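Local atomic coordinates of superoxide dismutase [Mn/Fe] (Porphyromonas gingivalis, PDB entry 1UES), a protein that destroys superoxide radicals, converting them to molecular oxygen and hydrogen peroxide by alternately reducing and oxidising a bound manganese or iron ion. Residues 69-73 against 141-146; 96-101 against 132-136. The protein carries 1 engineered substitution. One frame throughout, in Å; residues are numbered along the deposited sequence.

Contact 1. Residues 69-73 against 141-146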
ATOM      1  N   GLY A  69     -11.948  -1.530   9.834  1.00 21.53           N
ATOM      2  CA  GLY A  69     -11.481  -0.191   9.545  1.00 21.69           C
ATOM      3  C   GLY A  69     -11.595   0.088   8.065  1.00 21.79           C
ATOM      4  O   GLY A  69     -12.065   1.157   7.701  1.00 21.44           O
ATOM      5  N   GLN A  70     -11.207  -0.882   7.231  1.00 21.47           N
ATOM      6  CA  GLN A  70     -11.299  -0.687   5.779  1.00 21.73           C
ATOM      7  C   GLN A  70     -12.753  -0.566   5.337  1.00 21.80           C
ATOM      8  O   GLN A  70     -13.064   0.262   4.473  1.00 22.06           O
ATOM      9  CB  GLN A  70     -10.597  -1.823   5.029  1.00 22.13           C
ATOM     10  CG  GLN A  70      -9.059  -1.692   5.008  1.00 22.56           C
ATOM     11  CD  GLN A  70      -8.568  -0.364   4.395  1.00 22.79           C
ATOM     12  OE1 GLN A  70      -8.619   0.683   5.042  1.00 23.35           O
ATOM     13  NE2 GLN A  70      -8.091  -0.418   3.158  1.00 22.95           N
ATOM     14  N   THR A  71     -13.650  -1.364   5.918  1.00 21.21           N
ATOM     15  CA  THR A  71     -15.049  -1.269   5.539  1.00 20.93           C
ATOM     16  C   THR A  71     -15.583   0.107   5.892  1.00 20.84           C
ATOM     17  O   THR A  71     -16.168   0.782   5.064  1.00 20.70           O
ATOM     18  CB  THR A  71     -15.905  -2.363   6.203  1.00 20.68           C
ATOM     19  OG1 THR A  71     -15.429  -3.628   5.769  1.00 20.34           O
ATOM     20  CG2 THR A  71     -17.350  -2.263   5.791  1.00 20.97           C
ATOM     21  N   LEU A  72     -15.337   0.557   7.113  1.00 20.47           N
ATOM     22  CA  LEU A  72     -15.828   1.862   7.493  1.00 20.77           C
ATOM     23  C   LEU A  72     -15.214   2.994   6.661  1.00 20.56           C
ATOM     24  O   LEU A  72     -15.917   3.905   6.226  1.00 20.57           O
ATOM     25  CB  LEU A  72     -15.553   2.096   8.980  1.00 21.30           C
ATOM     26  CG  LEU A  72     -15.941   3.501   9.420  1.00 21.75           C
ATOM     27  CD1 LEU A  72     -17.433   3.699   9.254  1.00 22.45           C
ATOM     28  CD2 LEU A  72     -15.503   3.734  10.869  1.00 22.26           C
ATOM     29  N   ASN A  73     -13.908   2.928   6.437  1.00 20.23           N
ATOM     30  CA  ASN A  73     -13.238   3.961   5.676  1.00 19.94           C
ATOM     31  C   ASN A  73     -13.861   4.049   4.273  1.00 20.02           C
ATOM     32  O   ASN A  73     -14.144   5.135   3.781  1.00 19.85           O
ATOM     33  CB  ASN A  73     -11.720   3.664   5.533  1.00 20.71           C
ATOM     34  CG  ASN A  73     -10.915   4.098   6.759  1.00 21.39           C
ATOM     35  OD1 ASN A  73     -11.186   5.146   7.320  1.00 22.87           O
ATOM     36  ND2 ASN A  73      -9.927   3.295   7.158  1.00 22.21           N
ATOM     37  N   ASN A 141      -2.519   2.336   6.761  1.00 25.15           N
ATOM     38  CA  ASN A 141      -3.286   1.136   6.509  1.00 24.64           C
ATOM     39  C   ASN A 141      -4.786   1.246   6.753  1.00 24.32           C
ATOM     40  O   ASN A 141      -5.455   1.891   5.968  1.00 23.96           O
ATOM     41  CB  ASN A 141      -2.643  -0.018   7.284  1.00 24.65           C
ATOM     42  CG  ASN A 141      -1.350  -0.442   6.641  1.00 24.65           C
ATOM     43  OD1 ASN A 141      -0.931   0.181   5.675  1.00 24.60           O
ATOM     44  ND2 ASN A 141      -0.725  -1.498   7.142  1.00 25.30           N
ATOM     45  N   ALA A 142      -5.319   0.633   7.805  1.00 23.80           N
ATOM     46  CA  ALA A 142      -6.761   0.688   8.024  1.00 23.77           C
ATOM     47  C   ALA A 142      -7.277   1.704   9.043  1.00 23.79           C
ATOM     48  O   ALA A 142      -8.467   1.699   9.366  1.00 23.26           O
ATOM     49  CB  ALA A 142      -7.270  -0.710   8.396  1.00 23.80           C
ATOM     50  N   GLY A 143      -6.384   2.565   9.532  1.00 23.61           N
ATOM     51  CA  GLY A 143      -6.768   3.543  10.526  1.00 23.83           C
ATOM     52  C   GLY A 143      -7.962   4.406  10.232  1.00 24.03           C
ATOM     53  O   GLY A 143      -8.252   4.741   9.083  1.00 23.86           O
ATOM     54  N   ASN A 144      -8.658   4.779  11.299  1.00 24.44           N
ATOM     55  CA  ASN A 144      -9.819   5.641  11.207  1.00 25.22           C
ATOM     56  C   ASN A 144      -9.904   6.442  12.512  1.00 25.82           C
ATOM     57  O   ASN A 144      -9.717   5.884  13.584  1.00 25.93           O
ATOM     58  CB  ASN A 144     -11.074   4.787  11.003  1.00 25.38           C
ATOM     59  CG  ASN A 144     -12.304   5.626  10.767  1.00 25.44           C
ATOM     60  OD1 ASN A 144     -12.832   5.731   9.635  1.00 26.07           O
ATOM     61  ND2 ASN A 144     -12.770   6.240  11.818  1.00 25.19           N
ATOM     62  N   PRO A 145     -10.206   7.752  12.433  1.00 26.54           N
ATOM     63  CA  PRO A 145     -10.321   8.662  13.585  1.00 27.02           C
ATOM     64  C   PRO A 145     -11.217   8.157  14.695  1.00 27.62           C
ATOM     65  O   PRO A 145     -11.047   8.540  15.856  1.00 27.42           O
ATOM     66  CB  PRO A 145     -10.880   9.944  12.982  1.00 27.47           C
ATOM     67  CG  PRO A 145     -10.412   9.925  11.583  1.00 27.11           C
ATOM     68  CD  PRO A 145     -10.457   8.461  11.170  1.00 26.68           C
ATOM     69  N   VAL A 146     -12.183   7.320  14.345  1.00 28.41           N
ATOM     70  CA  VAL A 146     -13.068   6.785  15.369  1.00 29.11           C
ATOM     71  C   VAL A 146     -12.306   5.966  16.397  1.00 29.52           C
ATOM     72  O   VAL A 146     -12.758   5.790  17.530  1.00 29.77           O
ATOM     73  CB  VAL A 146     -14.235   5.918  14.786  1.00 29.36           C
ATOM     74  CG1 VAL A 146     -14.933   6.666  13.706  1.00 29.76           C
ATOM     75  CG2 VAL A 146     -13.723   4.582  14.289  1.00 29.50           C
TER

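Contact 2. Residues 96-101 against 132-136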
ATOM      1  N   ALA A  96     -15.509  26.933  10.123  1.00 36.47           N
ATOM      2  CA  ALA A  96     -14.567  26.247  10.999  1.00 36.16           C
ATOM      3  C   ALA A  96     -13.236  26.052  10.270  1.00 36.01           C
ATOM      4  O   ALA A  96     -12.175  26.192  10.859  1.00 35.72           O
ATOM      5  CB  ALA A  96     -15.133  24.890  11.443  1.00 36.04           C
ATOM      6  N   ILE A  97     -13.313  25.718   8.987  1.00 35.89           N
ATOM      7  CA  ILE A  97     -12.118  25.523   8.170  1.00 36.02           C
ATOM      8  C   ILE A  97     -11.386  26.866   8.005  1.00 36.31           C
ATOM      9  O   ILE A  97     -10.159  26.928   8.104  1.00 36.26           O
ATOM     10  CB  ILE A  97     -12.500  24.952   6.770  1.00 35.81           C
ATOM     11  CG1 ILE A  97     -12.781  23.450   6.887  1.00 35.54           C
ATOM     12  CG2 ILE A  97     -11.377  25.202   5.752  1.00 35.68           C
ATOM     13  CD1 ILE A  97     -13.425  22.854   5.663  1.00 35.37           C
ATOM     14  N   ASP A  98     -12.144  27.932   7.743  1.00 36.63           N
ATOM     15  CA  ASP A  98     -11.557  29.263   7.568  1.00 37.02           C
ATOM     16  C   ASP A  98     -10.890  29.703   8.867  1.00 37.13           C
ATOM     17  O   ASP A  98      -9.728  30.126   8.878  1.00 37.63           O
ATOM     18  CB  ASP A  98     -12.640  30.283   7.203  1.00 37.33           C
ATOM     19  CG  ASP A  98     -12.832  30.440   5.701  1.00 37.65           C
ATOM     20  OD1 ASP A  98     -13.664  31.295   5.304  1.00 37.85           O
ATOM     21  OD2 ASP A  98     -12.158  29.727   4.910  1.00 37.81           O
ATOM     22  N   LYS A  99     -11.615  29.594   9.971  1.00 37.17           N
ATOM     23  CA  LYS A  99     -11.059  30.007  11.253  1.00 37.12           C
ATOM     24  C   LYS A  99      -9.862  29.169  11.670  1.00 37.02           C
ATOM     25  O   LYS A  99      -8.851  29.703  12.125  1.00 37.05           O
ATOM     26  CB  LYS A  99     -12.122  29.955  12.363  1.00 37.34           C
ATOM     27  CG  LYS A  99     -11.678  30.654  13.667  1.00 37.72           C
ATOM     28  CD  LYS A  99     -12.724  30.617  14.781  1.00 38.12           C
ATOM     29  CE  LYS A  99     -12.155  31.256  16.051  1.00 38.29           C
ATOM     30  NZ  LYS A  99     -12.636  30.618  17.329  1.00 38.77           N
ATOM     31  N   GLN A 100      -9.947  27.857  11.486  1.00 36.73           N
ATOM     32  CA  GLN A 100      -8.866  26.986  11.935  1.00 36.41           C
ATOM     33  C   GLN A 100      -7.693  26.757  10.989  1.00 36.24           C
ATOM     34  O   GLN A 100      -6.603  26.394  11.447  1.00 36.43           O
ATOM     35  CB  GLN A 100      -9.466  25.649  12.407  1.00 36.31           C
ATOM     36  CG  GLN A 100     -10.633  25.851  13.382  1.00 36.13           C
ATOM     37  CD  GLN A 100     -11.206  24.561  13.945  1.00 36.05           C
ATOM     38  OE1 GLN A 100     -12.411  24.458  14.179  1.00 36.26           O
ATOM     39  NE2 GLN A 100     -10.357  23.586  14.174  1.00 35.65           N
ATOM     40  N   PHE A 101      -7.885  26.973   9.686  1.00 36.02           N
ATOM     41  CA  PHE A 101      -6.796  26.774   8.732  1.00 35.81           C
ATOM     42  C   PHE A 101      -6.476  28.063   7.974  1.00 35.72           C
ATOM     43  O   PHE A 101      -5.502  28.119   7.216  1.00 35.85           O
ATOM     44  CB  PHE A 101      -7.134  25.669   7.714  1.00 35.74           C
ATOM     45  CG  PHE A 101      -7.160  24.281   8.304  1.00 35.56           C
ATOM     46  CD1 PHE A 101      -5.983  23.552   8.458  1.00 35.36           C
ATOM     47  CD2 PHE A 101      -8.366  23.711   8.712  1.00 35.50           C
ATOM     48  CE1 PHE A 101      -6.003  22.268   9.018  1.00 35.39           C
ATOM     49  CE2 PHE A 101      -8.397  22.426   9.273  1.00 35.56           C
ATOM     50  CZ  PHE A 101      -7.211  21.706   9.426  1.00 35.44           C
ATOM     51  N   GLY A 132     -15.935  20.658  17.909  1.00 31.49           N
ATOM     52  CA  GLY A 132     -15.804  21.163  16.556  1.00 30.89           C
ATOM     53  C   GLY A 132     -14.377  21.466  16.130  1.00 30.81           C
ATOM     54  O   GLY A 132     -14.170  21.974  15.038  1.00 30.99           O
ATOM     55  N   LYS A 133     -13.395  21.170  16.971  1.00 30.40           N
ATOM     56  CA  LYS A 133     -12.013  21.450  16.598  1.00 30.46           C
ATOM     57  C   LYS A 133     -11.628  20.453  15.520  1.00 29.94           C
ATOM     58  O   LYS A 133     -11.869  19.254  15.673  1.00 29.90           O
ATOM     59  CB  LYS A 133     -11.072  21.310  17.788  1.00 31.12           C
ATOM     60  CG  LYS A 133      -9.651  21.784  17.447  1.00 32.28           C
ATOM     61  CD  LYS A 133      -8.603  21.081  18.276  1.00 33.35           C
ATOM     62  CE  LYS A 133      -7.466  22.039  18.652  1.00 33.81           C
ATOM     63  NZ  LYS A 133      -7.888  23.451  18.449  1.00 34.76           N
ATOM     64  N   LEU A 134     -11.033  20.962  14.443  1.00 29.40           N
ATOM     65  CA  LEU A 134     -10.651  20.142  13.310  1.00 28.79           C
ATOM     66  C   LEU A 134      -9.196  19.745  13.363  1.00 28.70           C
ATOM     67  O   LEU A 134      -8.347  20.491  13.865  1.00 28.75           O
ATOM     68  CB  LEU A 134     -10.893  20.903  12.001  1.00 28.59           C
ATOM     69  CG  LEU A 134     -12.298  21.449  11.728  1.00 28.37           C
ATOM     70  CD1 LEU A 134     -12.258  22.415  10.522  1.00 28.60           C
ATOM     71  CD2 LEU A 134     -13.254  20.267  11.443  1.00 28.30           C
ATOM     72  N   SER A 135      -8.911  18.572  12.818  1.00 28.14           N
ATOM     73  CA  SER A 135      -7.545  18.084  12.748  1.00 28.08           C
ATOM     74  C   SER A 135      -7.377  17.278  11.488  1.00 27.96           C
ATOM     75  O   SER A 135      -8.337  16.709  10.972  1.00 27.50           O
ATOM     76  CB  SER A 135      -7.210  17.190  13.943  1.00 28.09           C
ATOM     77  OG  SER A 135      -8.057  16.045  14.012  1.00 28.24           O
ATOM     78  N   ILE A 136      -6.154  17.247  10.985  1.00 27.98           N
ATOM     79  CA  ILE A 136      -5.860  16.431   9.817  1.00 28.03           C
ATOM     80  C   ILE A 136      -5.129  15.242  10.424  1.00 28.50           C
ATOM     81  O   ILE A 136      -4.125  15.406  11.124  1.00 28.43           O
ATOM     82  CB  ILE A 136      -4.968  17.170   8.821  1.00 27.69           C
ATOM     83  CG1 ILE A 136      -5.730  18.387   8.283  1.00 27.31           C
ATOM     84  CG2 ILE A 136      -4.502  16.202   7.729  1.00 27.11           C
ATOM     85  CD1 ILE A 136      -5.056  19.135   7.191  1.00 27.70           C
TER

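Contact 1. Residues 69-73 against 141-146
N73 and Q70 on helix 62-79 of the alpha-hairpin domain meet the loop A142–N144 that follows strand 134-140 of the C-terminal domain, a seam between the two domains of the iron/manganese superoxide dismutase fold. The polar part rests on N73. Its ND2 gives a hydrogen bond of 2.9 Å to G143 O, at an N-H...O angle of 156°; the oxygen lies close to the plane of the N73 amide, whereas the donor stands well above the carbonyl plane of G143. OD1 of the same amide accepts a bond from W125, so both ends are held and its rotation is fixed.

The backbones also pack closely: with no side chain on G69, its CA comes to 3.6 Å from A142 O in a CH...O contact.

Beside it Q70, bent at chi2 (-57°), brings its amide end close to the loop, with OE1 3.5 Å from A142 CA. OE1 is hydrogen-bonded to W123 and NE2 to Y35; the nearest side-chain atom of Q70 lies about 5 Å from the manganese ion, consistent with the second-shell glutamine of the family. F119 of the second subunit packs on Q70 and A142.

The apolar part belongs to L72, which crosses the N144 side chain at about a right angle and brings CD2 to 3.9 Å from V146 CG2.

Contact 2. Residues 96-101 against 132-136
L134 is the main bump of this helix-on-sheet packing within the C-terminal domain of the iron/manganese superoxide dismutase fold, pushed from the start of strand 134-140 into a hollow on helix 91-101. Short segments of the two elements cross at -68°, with their axes 9.6 Å apart at closest approach. The floor of the hollow is the turn at A96 and I97: L134 CD1 settles 3.9 Å from A96 CB and 3.8 Å from I97 CG1, close also to the main chain joining them. Two larger side chains wall it in. Q100, extended beyond CG, passes across L134 at about a right angle and lays its amide end against the backbone of G132–L134. F101 closes another side, with CE2 4.0 Å from L134 CB.

The same ring serves a second bump. I136, two residues along the strand, meets F101 with its CG1 branch, anti to its own carbonyl carbon (chi1 -64°), and places CD1 3.7 Å from F101 CE1. The far end of the phenyl ring thus touches two alternate residues of the strand, L134 and I136, each obliquely, while I97 O lies in plane at its edge.

Around this joint, Y191, the C-terminal residue, touches both A96 and L134, and its hydroxyl is hydrogen-bonded to G132 O. Helix 104-116 supplies F107 against I97 and F101, and F111 and A114 against I136; strand 122-128, the antiparallel neighbour, adds S128 beside L134 and V124 beside I136.

Overall arrangement
Strand 134-140 connects the two contacts: contact 2 uses its beginning, contact 1 the loop that leaves its end, and the pair lies with centres 21 Å apart and no direct touch. Contact 1 is buried, close to the middle of the chain, and joins the alpha-hairpin domain to the C-terminal domain beside the metal and the second subunit; amides and main-chain carbonyls do much of its work. Contact 2 is partly buried and nearer the surface, its centre about 18 Å from that of the chain, away from the metal site and within the C-terminal domain. There hydrocarbon packing dominates, although the areas buried are nearly equal. Along the chain, contact 2 is nested within the loop that contact 1 closes.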